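Local coordinates for conserved hypothetical protein (Pseudomonas aeruginosa PAO1, PDB 1TE5) that probably works as a class-II glutamine amidotransferase of the Ntn-hydrolase clan, releasing ammonia from glutamine, although its physiological partner reaction is not established, at residues Leu188-Arg193 against Thr236-Gly241; Leu180-Ser185 against Glu242-Trp247; Ala9-Asp14 against Glu214-Asp219. All coordinates share one frame; numbering follows the deposited sequence.

Interaction 1. Residues Leu188-Arg193 against Thr236-Gly241; sequences LAYITR and TLQQSG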
ATOM      1  N   LEU A 188     -22.516  10.123  10.195  1.00 30.66           N
ATOM      2  CA  LEU A 188     -21.765  10.272   8.958  1.00 31.70           C
ATOM      3  C   LEU A 188     -22.478  11.394   8.211  1.00 30.56           C
ATOM      4  O   LEU A 188     -23.669  11.607   8.402  1.00 29.82           O
ATOM      5  CB  LEU A 188     -21.824   8.970   8.153  1.00 29.84           C
ATOM      6  CG  LEU A 188     -20.841   8.818   6.999  1.00 29.56           C
ATOM      7  CD1 LEU A 188     -19.417   8.783   7.543  1.00 25.19           C
ATOM      8  CD2 LEU A 188     -21.164   7.549   6.236  1.00 23.09           C
ATOM      9  N   ALA A 189     -21.755  12.127   7.384  1.00 30.22           N
ATOM     10  CA  ALA A 189     -22.359  13.224   6.647  1.00 28.86           C
ATOM     11  C   ALA A 189     -21.654  13.418   5.312  1.00 28.01           C
ATOM     12  O   ALA A 189     -20.585  12.845   5.077  1.00 30.46           O
ATOM     13  CB  ALA A 189     -22.276  14.502   7.479  1.00 26.47           C
ATOM     14  N   TYR A 190     -22.235  14.241   4.443  1.00 27.51           N
ATOM     15  CA  TYR A 190     -21.629  14.502   3.143  1.00 26.76           C
ATOM     16  C   TYR A 190     -22.068  15.827   2.538  1.00 26.52           C
ATOM     17  O   TYR A 190     -23.001  16.465   3.018  1.00 28.31           O
ATOM     18  CB  TYR A 190     -21.945  13.357   2.167  1.00 26.26           C
ATOM     19  CG  TYR A 190     -23.421  13.176   1.850  1.00 26.81           C
ATOM     20  CD1 TYR A 190     -24.030  13.904   0.821  1.00 27.26           C
ATOM     21  CD2 TYR A 190     -24.203  12.264   2.566  1.00 27.02           C
ATOM     22  CE1 TYR A 190     -25.383  13.728   0.512  1.00 28.58           C
ATOM     23  CE2 TYR A 190     -25.558  12.079   2.260  1.00 26.95           C
ATOM     24  CZ  TYR A 190     -26.138  12.814   1.232  1.00 29.49           C
ATOM     25  OH  TYR A 190     -27.471  12.624   0.925  1.00 35.08           O
ATOM     26  N   ILE A 191     -21.352  16.255   1.507  1.00 24.40           N
ATOM     27  CA  ILE A 191     -21.690  17.476   0.794  1.00 25.38           C
ATOM     28  C   ILE A 191     -21.177  17.406  -0.641  1.00 26.91           C
ATOM     29  O   ILE A 191     -19.987  17.183  -0.875  1.00 27.37           O
ATOM     30  CB  ILE A 191     -21.159  18.753   1.493  1.00 26.00           C
ATOM     31  CG1 ILE A 191     -21.657  19.994   0.743  1.00 30.81           C
ATOM     32  CG2 ILE A 191     -19.631  18.755   1.547  1.00 24.77           C
ATOM     33  CD1 ILE A 191     -21.351  21.289   1.437  1.00 33.83           C
ATOM     34  N   THR A 192     -22.085  17.578  -1.596  1.00 26.96           N
ATOM     35  CA  THR A 192     -21.727  17.532  -3.002  1.00 28.68           C
ATOM     36  C   THR A 192     -21.538  18.947  -3.501  1.00 29.31           C
ATOM     37  O   THR A 192     -22.368  19.814  -3.240  1.00 29.64           O
ATOM     38  CB  THR A 192     -22.829  16.879  -3.838  1.00 27.53           C
ATOM     39  OG1 THR A 192     -23.228  15.645  -3.234  1.00 29.24           O
ATOM     40  CG2 THR A 192     -22.334  16.609  -5.251  1.00 28.74           C
ATOM     41  N   ARG A 193     -20.457  19.177  -4.231  1.00 31.20           N
ATOM     42  CA  ARG A 193     -20.165  20.492  -4.772  1.00 31.83           C
ATOM     43  C   ARG A 193     -20.167  20.390  -6.287  1.00 31.13           C
ATOM     44  O   ARG A 193     -19.462  19.563  -6.855  1.00 30.95           O
ATOM     45  CB  ARG A 193     -18.808  20.973  -4.252  1.00 37.51           C
ATOM     46  CG  ARG A 193     -18.784  21.170  -2.733  1.00 43.89           C
ATOM     47  CD  ARG A 193     -17.373  21.178  -2.163  1.00 48.30           C
ATOM     48  NE  ARG A 193     -16.553  22.270  -2.682  1.00 52.77           N
ATOM     49  CZ  ARG A 193     -15.399  22.101  -3.326  1.00 56.81           C
ATOM     50  NH1 ARG A 193     -14.717  23.157  -3.756  1.00 56.01           N
ATOM     51  NH2 ARG A 193     -14.931  20.879  -3.556  1.00 59.62           N
ATOM     52  N   THR A 236     -25.508  17.249   4.277  1.00 44.17           N
ATOM     53  CA  THR A 236     -26.622  16.373   4.573  1.00 42.08           C
ATOM     54  C   THR A 236     -26.160  15.385   5.643  1.00 41.90           C
ATOM     55  O   THR A 236     -25.070  14.814   5.544  1.00 42.06           O
ATOM     56  CB  THR A 236     -27.060  15.625   3.306  1.00 39.12           C
ATOM     57  OG1 THR A 236     -27.537  16.568   2.338  1.00 43.10           O
ATOM     58  CG2 THR A 236     -28.150  14.629   3.619  1.00 37.74           C
ATOM     59  N   LEU A 237     -26.957  15.227   6.697  1.00 40.91           N
ATOM     60  CA  LEU A 237     -26.617  14.301   7.768  1.00 42.23           C
ATOM     61  C   LEU A 237     -27.302  12.949   7.580  1.00 42.71           C
ATOM     62  O   LEU A 237     -28.502  12.873   7.305  1.00 43.45           O
ATOM     63  CB  LEU A 237     -26.977  14.897   9.131  1.00 40.81           C
ATOM     64  CG  LEU A 237     -26.349  16.250   9.501  1.00 41.36           C
ATOM     65  CD1 LEU A 237     -26.770  16.664  10.901  1.00 41.19           C
ATOM     66  CD2 LEU A 237     -24.843  16.174   9.421  1.00 41.90           C
ATOM     67  N   GLN A 238     -26.516  11.886   7.674  1.00 44.14           N
ATOM     68  CA  GLN A 238     -27.030  10.535   7.526  1.00 46.05           C
ATOM     69  C   GLN A 238     -27.485   9.967   8.870  1.00 46.14           C
ATOM     70  O   GLN A 238     -26.895  10.256   9.918  1.00 46.68           O
ATOM     71  CB  GLN A 238     -25.970   9.615   6.910  1.00 48.21           C
ATOM     72  CG  GLN A 238     -25.619   9.914   5.461  1.00 50.35           C
ATOM     73  CD  GLN A 238     -24.610   8.934   4.890  1.00 51.68           C
ATOM     74  OE1 GLN A 238     -23.622   9.334   4.281  1.00 58.50           O
ATOM     75  NE2 GLN A 238     -24.858   7.643   5.079  1.00 55.41           N
ATOM     76  N   GLN A 239     -28.555   9.177   8.826  1.00 46.38           N
ATOM     77  CA  GLN A 239     -29.121   8.532  10.011  1.00 47.19           C
ATOM     78  C   GLN A 239     -28.662   7.074  10.092  1.00 43.14           C
ATOM     79  O   GLN A 239     -28.146   6.513   9.126  1.00 44.22           O
ATOM     80  CB  GLN A 239     -30.647   8.543   9.930  1.00 53.33           C
ATOM     81  CG  GLN A 239     -31.263   9.881   9.575  1.00 59.04           C
ATOM     82  CD  GLN A 239     -32.601   9.723   8.872  1.00 63.54           C
ATOM     83  OE1 GLN A 239     -32.899  10.440   7.912  1.00 64.13           O
ATOM     84  NE2 GLN A 239     -33.403   8.761   9.327  1.00 65.56           N
ATOM     85  N   SER A 240     -28.921   6.456  11.233  1.00 41.64           N
ATOM     86  CA  SER A 240     -28.563   5.068  11.458  1.00 37.76           C
ATOM     87  C   SER A 240     -29.254   4.158  10.436  1.00 38.20           C
ATOM     88  O   SER A 240     -30.465   4.269  10.207  1.00 38.85           O
ATOM     89  CB  SER A 240     -28.956   4.670  12.884  1.00 37.47           C
ATOM     90  OG  SER A 240     -28.566   3.347  13.207  1.00 35.13           O
ATOM     91  N   GLY A 241     -28.467   3.288   9.803  1.00 38.39           N
ATOM     92  CA  GLY A 241     -28.997   2.348   8.824  1.00 35.14           C
ATOM     93  C   GLY A 241     -28.946   2.803   7.379  1.00 33.76           C
ATOM     94  O   GLY A 241     -29.211   2.014   6.462  1.00 32.43           O
TER
HETATM   95  O   HOH W   1     -25.027  11.695  11.044  1.00 37.90           O
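Y190 and T236 run alongside each other, pointing the same way from neighbouring antiparallel strands, and T236 rests its CB over one face of the tyrosine ring. That CH-pi contact puts T236 CB 3.9 Å from the ring centroid, displaced toward the rim. T236 CG2 reaches on to the hydroxyl end, 3.4 Å from Y190 OH. A chi1 of 63° brings the ring here, with CG between the backbone N and carbonyl carbon of Y190. Q238 crosses the tyrosine at about a right angle: its CG lies at the ring edge, in the plane, and OE1 comes 3.4 Å from Y190 CD2, with amide and ring planes 63° apart. The same amide flanks L188, whose CD2 is 3.6 Å from Q238 OE1. On the other face of the sheet A189 CB meets L237 CD2. Backbone bonds between Y190 and T236 run both ways, Y190 N to T236 O at 3.1 Å and T236 N to Y190 O at 2.9 Å. Beyond these segments the Y190 ring meets W246 edge-to-face. Backbone bonds thus set the pairing of an outermost strand, while the side chains add CH-pi and van der Waals contacts, with no side-chain hydrogen bond across.

Interaction 2. Residues Leu180-Ser185 against Glu242-Trp247; sequences LFTFCS and EWVLWW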
ATOM      1  N   LEU A 180     -17.887   4.358  -4.237  1.00 26.11           N
ATOM      2  CA  LEU A 180     -17.525   4.506  -2.846  1.00 25.14           C
ATOM      3  C   LEU A 180     -18.770   4.228  -2.041  1.00 25.48           C
ATOM      4  O   LEU A 180     -19.699   5.026  -2.037  1.00 23.37           O
ATOM      5  CB  LEU A 180     -17.016   5.930  -2.591  1.00 27.86           C
ATOM      6  CG  LEU A 180     -16.642   6.390  -1.182  1.00 25.90           C
ATOM      7  CD1 LEU A 180     -15.987   5.287  -0.397  1.00 29.13           C
ATOM      8  CD2 LEU A 180     -15.709   7.572  -1.303  1.00 25.39           C
ATOM      9  N   PHE A 181     -18.813   3.056  -1.424  1.00 26.06           N
ATOM     10  CA  PHE A 181     -19.936   2.646  -0.603  1.00 25.02           C
ATOM     11  C   PHE A 181     -19.815   3.273   0.782  1.00 25.82           C
ATOM     12  O   PHE A 181     -18.765   3.230   1.415  1.00 21.76           O
ATOM     13  CB  PHE A 181     -19.972   1.124  -0.496  1.00 24.57           C
ATOM     14  CG  PHE A 181     -21.103   0.593   0.336  1.00 26.53           C
ATOM     15  CD1 PHE A 181     -20.852  -0.030   1.553  1.00 26.57           C
ATOM     16  CD2 PHE A 181     -22.414   0.687  -0.107  1.00 27.45           C
ATOM     17  CE1 PHE A 181     -21.884  -0.554   2.313  1.00 29.83           C
ATOM     18  CE2 PHE A 181     -23.459   0.163   0.651  1.00 31.44           C
ATOM     19  CZ  PHE A 181     -23.191  -0.458   1.863  1.00 31.79           C
ATOM     20  N   THR A 182     -20.908   3.869   1.280  1.00 25.14           N
ATOM     21  CA  THR A 182     -20.906   4.412   2.655  1.00 28.83           C
ATOM     22  C   THR A 182     -22.035   3.732   3.429  1.00 29.52           C
ATOM     23  O   THR A 182     -23.057   3.306   2.878  1.00 29.90           O
ATOM     24  CB  THR A 182     -21.137   5.944   2.795  1.00 26.68           C
ATOM     25  OG1 THR A 182     -22.510   6.270   2.557  1.00 24.85           O
ATOM     26  CG2 THR A 182     -20.291   6.675   1.832  1.00 29.49           C
ATOM     27  N   PHE A 183     -21.822   3.609   4.709  1.00 31.36           N
ATOM     28  CA  PHE A 183     -22.781   3.010   5.635  1.00 30.90           C
ATOM     29  C   PHE A 183     -22.707   3.755   6.957  1.00 32.79           C
ATOM     30  O   PHE A 183     -21.629   3.902   7.535  1.00 31.62           O
ATOM     31  CB  PHE A 183     -22.515   1.518   5.867  1.00 33.99           C
ATOM     32  CG  PHE A 183     -23.586   0.832   6.683  1.00 33.70           C
ATOM     33  CD1 PHE A 183     -24.739   0.354   6.073  1.00 32.93           C
ATOM     34  CD2 PHE A 183     -23.454   0.686   8.063  1.00 32.47           C
ATOM     35  CE1 PHE A 183     -25.739  -0.253   6.822  1.00 36.12           C
ATOM     36  CE2 PHE A 183     -24.447   0.080   8.816  1.00 36.92           C
ATOM     37  CZ  PHE A 183     -25.591  -0.389   8.196  1.00 36.00           C
ATOM     38  N   CYS A 184     -23.855   4.215   7.437  1.00 31.06           N
ATOM     39  CA  CYS A 184     -23.922   4.950   8.689  1.00 29.33           C
ATOM     40  C   CYS A 184     -24.649   4.173   9.774  1.00 30.51           C
ATOM     41  O   CYS A 184     -25.693   3.568   9.531  1.00 29.20           O
ATOM     42  CB  CYS A 184     -24.615   6.283   8.456  1.00 30.91           C
ATOM     43  SG  CYS A 184     -25.061   7.149   9.955  1.00 33.91           S
ATOM     44  N   SER A 185     -24.075   4.174  10.970  1.00 33.91           N
ATOM     45  CA  SER A 185     -24.659   3.483  12.115  1.00 37.98           C
ATOM     46  C   SER A 185     -24.831   4.500  13.240  1.00 36.67           C
ATOM     47  O   SER A 185     -25.871   4.555  13.905  1.00 37.32           O
ATOM     48  CB  SER A 185     -23.733   2.357  12.580  1.00 38.24           C
ATOM     49  OG  SER A 185     -24.401   1.109  12.595  1.00 40.62           O
ATOM     50  N   GLU A 242     -28.622   4.075   7.174  1.00 33.72           N
ATOM     51  CA  GLU A 242     -28.555   4.635   5.832  1.00 34.53           C
ATOM     52  C   GLU A 242     -27.229   4.408   5.118  1.00 32.13           C
ATOM     53  O   GLU A 242     -26.150   4.677   5.651  1.00 32.50           O
ATOM     54  CB  GLU A 242     -28.887   6.127   5.851  1.00 37.84           C
ATOM     55  CG  GLU A 242     -30.203   6.440   6.550  1.00 43.62           C
ATOM     56  CD  GLU A 242     -30.709   7.844   6.270  1.00 48.85           C
ATOM     57  OE1 GLU A 242     -29.890   8.728   5.932  1.00 51.39           O
ATOM     58  OE2 GLU A 242     -31.936   8.059   6.386  1.00 51.44           O
ATOM     59  N   TRP A 243     -27.337   3.899   3.900  1.00 30.75           N
ATOM     60  CA  TRP A 243     -26.184   3.638   3.068  1.00 26.98           C
ATOM     61  C   TRP A 243     -26.343   4.439   1.796  1.00 27.40           C
ATOM     62  O   TRP A 243     -27.449   4.825   1.435  1.00 28.44           O
ATOM     63  CB  TRP A 243     -26.092   2.143   2.746  1.00 27.44           C
ATOM     64  CG  TRP A 243     -27.327   1.565   2.091  1.00 26.89           C
ATOM     65  CD1 TRP A 243     -28.381   0.958   2.719  1.00 24.35           C
ATOM     66  CD2 TRP A 243     -27.614   1.508   0.686  1.00 27.14           C
ATOM     67  NE1 TRP A 243     -29.300   0.525   1.796  1.00 23.67           N
ATOM     68  CE2 TRP A 243     -28.856   0.854   0.540  1.00 27.04           C
ATOM     69  CE3 TRP A 243     -26.941   1.952  -0.463  1.00 24.73           C
ATOM     70  CZ2 TRP A 243     -29.438   0.624  -0.716  1.00 28.13           C
ATOM     71  CZ3 TRP A 243     -27.523   1.722  -1.712  1.00 28.27           C
ATOM     72  CH2 TRP A 243     -28.760   1.069  -1.826  1.00 27.60           C
ATOM     73  N   VAL A 244     -25.234   4.733   1.137  1.00 25.99           N
ATOM     74  CA  VAL A 244     -25.261   5.479  -0.110  1.00 26.77           C
ATOM     75  C   VAL A 244     -24.146   4.939  -0.988  1.00 28.15           C
ATOM     76  O   VAL A 244     -23.088   4.558  -0.491  1.00 28.46           O
ATOM     77  CB  VAL A 244     -25.035   7.003   0.106  1.00 26.20           C
ATOM     78  CG1 VAL A 244     -25.058   7.724  -1.221  1.00 24.82           C
ATOM     79  CG2 VAL A 244     -26.109   7.593   1.008  1.00 25.33           C
ATOM     80  N   LEU A 245     -24.420   4.799  -2.277  1.00 26.55           N
ATOM     81  CA  LEU A 245     -23.402   4.332  -3.196  1.00 25.71           C
ATOM     82  C   LEU A 245     -23.084   5.513  -4.079  1.00 25.99           C
ATOM     83  O   LEU A 245     -23.975   6.085  -4.725  1.00 23.42           O
ATOM     84  CB  LEU A 245     -23.881   3.147  -4.037  1.00 27.10           C
ATOM     85  CG  LEU A 245     -22.766   2.468  -4.845  1.00 25.44           C
ATOM     86  CD1 LEU A 245     -21.655   1.995  -3.917  1.00 21.41           C
ATOM     87  CD2 LEU A 245     -23.329   1.302  -5.631  1.00 28.83           C
ATOM     88  N   TRP A 246     -21.818   5.910  -4.039  1.00 21.97           N
ATOM     89  CA  TRP A 246     -21.318   7.025  -4.812  1.00 24.50           C
ATOM     90  C   TRP A 246     -20.496   6.508  -5.966  1.00 21.63           C
ATOM     91  O   TRP A 246     -20.031   5.371  -5.954  1.00 23.68           O
ATOM     92  CB  TRP A 246     -20.429   7.912  -3.939  1.00 20.68           C
ATOM     93  CG  TRP A 246     -21.142   8.516  -2.806  1.00 23.71           C
ATOM     94  CD1 TRP A 246     -21.244   8.021  -1.538  1.00 26.36           C
ATOM     95  CD2 TRP A 246     -21.890   9.730  -2.828  1.00 24.71           C
ATOM     96  NE1 TRP A 246     -22.015   8.854  -0.769  1.00 25.92           N
ATOM     97  CE2 TRP A 246     -22.424   9.915  -1.536  1.00 25.19           C
ATOM     98  CE3 TRP A 246     -22.165  10.684  -3.819  1.00 23.37           C
ATOM     99  CZ2 TRP A 246     -23.222  11.025  -1.202  1.00 26.54           C
ATOM    100  CZ3 TRP A 246     -22.958  11.789  -3.487  1.00 23.94           C
ATOM    101  CH2 TRP A 246     -23.475  11.946  -2.187  1.00 28.81           C
ATOM    102  N   TRP A 247     -20.343   7.357  -6.969  1.00 23.69           N
ATOM    103  CA  TRP A 247     -19.558   7.061  -8.152  1.00 22.32           C
ATOM    104  C   TRP A 247     -19.627   8.340  -8.961  1.00 19.99           C
ATOM    105  O   TRP A 247     -20.723   8.807  -9.295  1.00 20.02           O
ATOM    106  CB  TRP A 247     -20.147   5.876  -8.933  1.00 24.14           C
ATOM    107  CG  TRP A 247     -19.208   5.304  -9.959  1.00 26.59           C
ATOM    108  CD1 TRP A 247     -18.024   5.843 -10.377  1.00 27.23           C
ATOM    109  CD2 TRP A 247     -19.362   4.077 -10.680  1.00 27.47           C
ATOM    110  NE1 TRP A 247     -17.430   5.028 -11.309  1.00 24.85           N
ATOM    111  CE2 TRP A 247     -18.233   3.939 -11.516  1.00 31.12           C
ATOM    112  CE3 TRP A 247     -20.347   3.082 -10.702  1.00 29.68           C
ATOM    113  CZ2 TRP A 247     -18.058   2.840 -12.362  1.00 26.55           C
ATOM    114  CZ3 TRP A 247     -20.170   1.990 -11.540  1.00 31.37           C
ATOM    115  CH2 TRP A 247     -19.036   1.881 -12.360  1.00 29.44           C
TER
HETATM  116  O   HOH W   2     -22.746   8.945   1.820  1.00 27.81           O
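W243 CB is the bump that two phenylalanine rings share: it sits 3.9 Å from F181 CE2 and 4.0 Å from F183 CD1. Both phenylalanines have CG anti to the backbone N (chi1 -180° and -173°), which lays their rings along the same face of the antiparallel pair, and the tryptophan's methylene touches each of them obliquely in the notch they form. The W243 indole itself leads away from this notch, leaving only CE3 near the F181 ring. L245 fills the next hollow along this face, its CD1 lying near the plane of the F181 ring at its edge and 3.9 Å from F181 CB, where the two side chains cross at about a right angle.

The opposite face carries L180, T182, V244 and W246. Here V244 CG1 lies over the rim of one indole face of W246, while L180 O and T182 CG2 line the indole edge, the methyl 3.8 Å from W246 CD1. A water joins the two strands on this side, accepting from W246 NE1 at 2.7 Å and also bonded to T182 OG1. Beneath the side chains, T182 and V244 exchange backbone bonds, as do L180 and W246, and C184 N to E242 O at 2.9 Å extends the ladder.

In the fold these are two inner strands of a six-stranded antiparallel sheet, with 171-175 beyond 180-183 and 250-253 beyond 243-247. Helix 150-165 packs on the phenylalanine face through F183 and L245, while L180, T182 and W246 meet I224 of strand 220-225, which belongs to the seven-stranded sheet. This helix-sheet-sheet layering is consistent with the alpha-beta-beta-alpha sandwich of Ntn hydrolases.

Interaction 3. Residues Ala9-Asp14 against Glu214-Asp219; sequences ANVPTD and ETTPDD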
ATOM      1  N   ALA A   9     -15.236  11.809  -6.841  1.00 23.81           N
ATOM      2  CA  ALA A   9     -15.307  12.895  -7.813  1.00 22.30           C
ATOM      3  C   ALA A   9     -15.397  12.334  -9.228  1.00 24.19           C
ATOM      4  O   ALA A   9     -15.139  11.141  -9.449  1.00 22.30           O
ATOM      5  CB  ALA A   9     -14.084  13.782  -7.683  1.00 19.03           C
ATOM      6  N   ASN A  10     -15.773  13.182 -10.185  1.00 25.55           N
ATOM      7  CA  ASN A  10     -15.875  12.746 -11.576  1.00 25.58           C
ATOM      8  C   ASN A  10     -14.702  13.167 -12.468  1.00 28.07           C
ATOM      9  O   ASN A  10     -14.723  12.945 -13.679  1.00 28.88           O
ATOM     10  CB  ASN A  10     -17.235  13.109 -12.193  1.00 23.41           C
ATOM     11  CG  ASN A  10     -17.462  14.600 -12.313  1.00 22.32           C
ATOM     12  OD1 ASN A  10     -16.585  15.409 -12.032  1.00 23.79           O
ATOM     13  ND2 ASN A  10     -18.650  14.969 -12.774  1.00 21.62           N
ATOM     14  N   VAL A  11     -13.678  13.729 -11.833  1.00 23.34           N
ATOM     15  CA  VAL A  11     -12.448  14.163 -12.481  1.00 25.57           C
ATOM     16  C   VAL A  11     -11.384  14.051 -11.402  1.00 23.93           C
ATOM     17  O   VAL A  11     -11.710  14.089 -10.218  1.00 25.85           O
ATOM     18  CB  VAL A  11     -12.505  15.643 -12.924  1.00 26.09           C
ATOM     19  CG1 VAL A  11     -13.327  15.791 -14.167  1.00 31.64           C
ATOM     20  CG2 VAL A  11     -13.053  16.517 -11.808  1.00 27.31           C
ATOM     21  N   PRO A  12     -10.119  13.808 -11.781  1.00 23.78           N
ATOM     22  CA  PRO A  12      -9.084  13.714 -10.738  1.00 23.81           C
ATOM     23  C   PRO A  12      -8.895  15.090 -10.063  1.00 24.86           C
ATOM     24  O   PRO A  12      -8.400  16.026 -10.687  1.00 26.11           O
ATOM     25  CB  PRO A  12      -7.846  13.292 -11.535  1.00 21.87           C
ATOM     26  CG  PRO A  12      -8.434  12.519 -12.691  1.00 22.59           C
ATOM     27  CD  PRO A  12      -9.582  13.398 -13.091  1.00 22.03           C
ATOM     28  N   THR A  13      -9.288  15.206  -8.796  1.00 22.95           N
ATOM     29  CA  THR A  13      -9.185  16.489  -8.091  1.00 26.64           C
ATOM     30  C   THR A  13      -8.128  16.540  -6.988  1.00 25.51           C
ATOM     31  O   THR A  13      -7.788  15.524  -6.374  1.00 25.10           O
ATOM     32  CB  THR A  13     -10.560  16.995  -7.515  1.00 28.85           C
ATOM     33  OG1 THR A  13     -10.731  16.569  -6.159  1.00 37.01           O
ATOM     34  CG2 THR A  13     -11.723  16.481  -8.341  1.00 23.45           C
ATOM     35  N   ASP A  14      -7.591  17.741  -6.780  1.00 26.96           N
ATOM     36  CA  ASP A  14      -6.572  17.990  -5.763  1.00 30.17           C
ATOM     37  C   ASP A  14      -7.121  17.953  -4.344  1.00 30.01           C
ATOM     38  O   ASP A  14      -8.234  18.420  -4.089  1.00 32.47           O
ATOM     39  CB  ASP A  14      -5.925  19.354  -5.994  1.00 32.34           C
ATOM     40  CG  ASP A  14      -5.080  19.394  -7.240  1.00 37.92           C
ATOM     41  OD1 ASP A  14      -4.167  18.546  -7.369  1.00 39.20           O
ATOM     42  OD2 ASP A  14      -5.324  20.283  -8.084  1.00 42.25           O
ATOM     43  N   GLU A 214     -12.840  24.574  -9.662  1.00 32.49           N
ATOM     44  CA  GLU A 214     -13.181  23.538 -10.632  1.00 33.11           C
ATOM     45  C   GLU A 214     -12.204  23.404 -11.796  1.00 34.14           C
ATOM     46  O   GLU A 214     -11.664  24.395 -12.297  1.00 32.89           O
ATOM     47  CB  GLU A 214     -14.600  23.739 -11.165  1.00 35.73           C
ATOM     48  CG  GLU A 214     -14.756  24.851 -12.212  1.00 37.38           C
ATOM     49  CD  GLU A 214     -14.833  26.251 -11.625  1.00 35.99           C
ATOM     50  OE1 GLU A 214     -14.508  27.215 -12.358  1.00 39.17           O
ATOM     51  OE2 GLU A 214     -15.243  26.390 -10.449  1.00 41.34           O
ATOM     52  N   THR A 215     -12.010  22.160 -12.226  1.00 35.60           N
ATOM     53  CA  THR A 215     -11.119  21.798 -13.331  1.00 37.81           C
ATOM     54  C   THR A 215     -11.828  22.049 -14.661  1.00 37.08           C
ATOM     55  O   THR A 215     -11.231  22.557 -15.617  1.00 33.68           O
ATOM     56  CB  THR A 215     -10.771  20.297 -13.270  1.00 40.25           C
ATOM     57  OG1 THR A 215     -10.233  19.978 -11.981  1.00 49.88           O
ATOM     58  CG2 THR A 215      -9.768  19.926 -14.354  1.00 46.77           C
ATOM     59  N   THR A 216     -13.084  21.606 -14.727  1.00 35.65           N
ATOM     60  CA  THR A 216     -13.935  21.750 -15.910  1.00 33.46           C
ATOM     61  C   THR A 216     -15.293  22.277 -15.444  1.00 34.89           C
ATOM     62  O   THR A 216     -15.603  22.262 -14.247  1.00 37.40           O
ATOM     63  CB  THR A 216     -14.190  20.385 -16.623  1.00 31.94           C
ATOM     64  OG1 THR A 216     -15.247  19.677 -15.964  1.00 30.72           O
ATOM     65  CG2 THR A 216     -12.960  19.508 -16.610  1.00 28.55           C
ATOM     66  N   PRO A 217     -16.115  22.774 -16.376  1.00 35.66           N
ATOM     67  CA  PRO A 217     -17.431  23.290 -15.986  1.00 34.34           C
ATOM     68  C   PRO A 217     -18.441  22.198 -15.623  1.00 35.16           C
ATOM     69  O   PRO A 217     -19.606  22.492 -15.343  1.00 34.84           O
ATOM     70  CB  PRO A 217     -17.865  24.070 -17.223  1.00 36.17           C
ATOM     71  CG  PRO A 217     -17.215  23.322 -18.332  1.00 36.21           C
ATOM     72  CD  PRO A 217     -15.836  23.055 -17.792  1.00 34.98           C
ATOM     73  N   ASP A 218     -17.987  20.947 -15.627  1.00 35.09           N
ATOM     74  CA  ASP A 218     -18.849  19.814 -15.303  1.00 32.34           C
ATOM     75  C   ASP A 218     -18.378  19.028 -14.088  1.00 31.18           C
ATOM     76  O   ASP A 218     -18.792  17.892 -13.893  1.00 29.49           O
ATOM     77  CB  ASP A 218     -18.963  18.865 -16.500  1.00 35.89           C
ATOM     78  CG  ASP A 218     -19.281  19.588 -17.790  1.00 38.12           C
ATOM     79  OD1 ASP A 218     -18.411  19.610 -18.686  1.00 42.82           O
ATOM     80  OD2 ASP A 218     -20.396  20.138 -17.896  1.00 38.89           O
ATOM     81  N   ASP A 219     -17.524  19.632 -13.270  1.00 30.77           N
ATOM     82  CA  ASP A 219     -17.026  18.963 -12.076  1.00 28.02           C
ATOM     83  C   ASP A 219     -18.096  18.700 -11.015  1.00 27.20           C
ATOM     84  O   ASP A 219     -18.999  19.509 -10.787  1.00 25.12           O
ATOM     85  CB  ASP A 219     -15.911  19.781 -11.429  1.00 29.00           C
ATOM     86  CG  ASP A 219     -14.608  19.705 -12.184  1.00 32.86           C
ATOM     87  OD1 ASP A 219     -13.565  20.006 -11.568  1.00 34.95           O
ATOM     88  OD2 ASP A 219     -14.611  19.344 -13.380  1.00 36.46           O
TER
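The chain turns a corner at N10 and V11, and facing it is a type I beta turn from T216 to D219, with the N10 and D219 CA atoms 6.3 Å apart. N10 makes the polar link across the gap: ND2 donates to D218 O at 3.1 Å, and the bond is fairly straight (156° at the hydrogen) and lies in the carbonyl plane of D218. With chi1 at 65°, N10 CG stands between its own backbone N and carbonyl carbon, which swings the amide toward the turn. The other end of that amide passes beside the D219 backbone, N10 OD1 lying 3.6 Å from D219 CA.

V11 packs its methyls against the D219 carboxylate in plain van der Waals contact. Its CG2 comes 3.5 Å from D219 OD1, and the two side chains cross at about a right angle; the V11 CG1 methyl lies farther off, toward OD2. This carboxylate is tied down from within its own loop. T215 N gives a bond of 2.7 Å to D219 OD1, while D219 OD2 takes two donors from one face of its plane, T216 N and, at 2.7 Å, T216 OG1. The hydroxyl in turn accepts from D218 N, forming an ST turn, so T216 OG1 links the start of the turn to both D218 and D219. Three bonds thus hold the D219 carboxylate, and these backbone and hydroxyl donors probably stabilise its negative charge.

The corner joins strand 4-9 of the seven-stranded sheet to strand 12-19 of the four-stranded one, and loop 214-219 likewise leads from 207-211 of the smaller sheet to 220-225 of the larger. N10 also bonds V220 at the start of that last strand, so two of the connections between the sheets meet here.

Interactions 1 and 2 are direct neighbours, with centres about 9 Å apart. One strand of each pair runs on into a strand of the other: 180-183 into 188-194, and 236-238 into 243-247. G241 N to C184 O, 2.8 Å and a probable hydrogen bond, helps to tie the two passages together. Each pair belongs to a different sheet, and strand 220-225 relates them, pairing with 188-194 while its side chains pack on interaction 2. Interaction 3 lies about 21 Å from both by centres and touches neither, but its loop leads directly into that same strand. No ligand or experimentally defined catalytic residue ties these contacts to an active site.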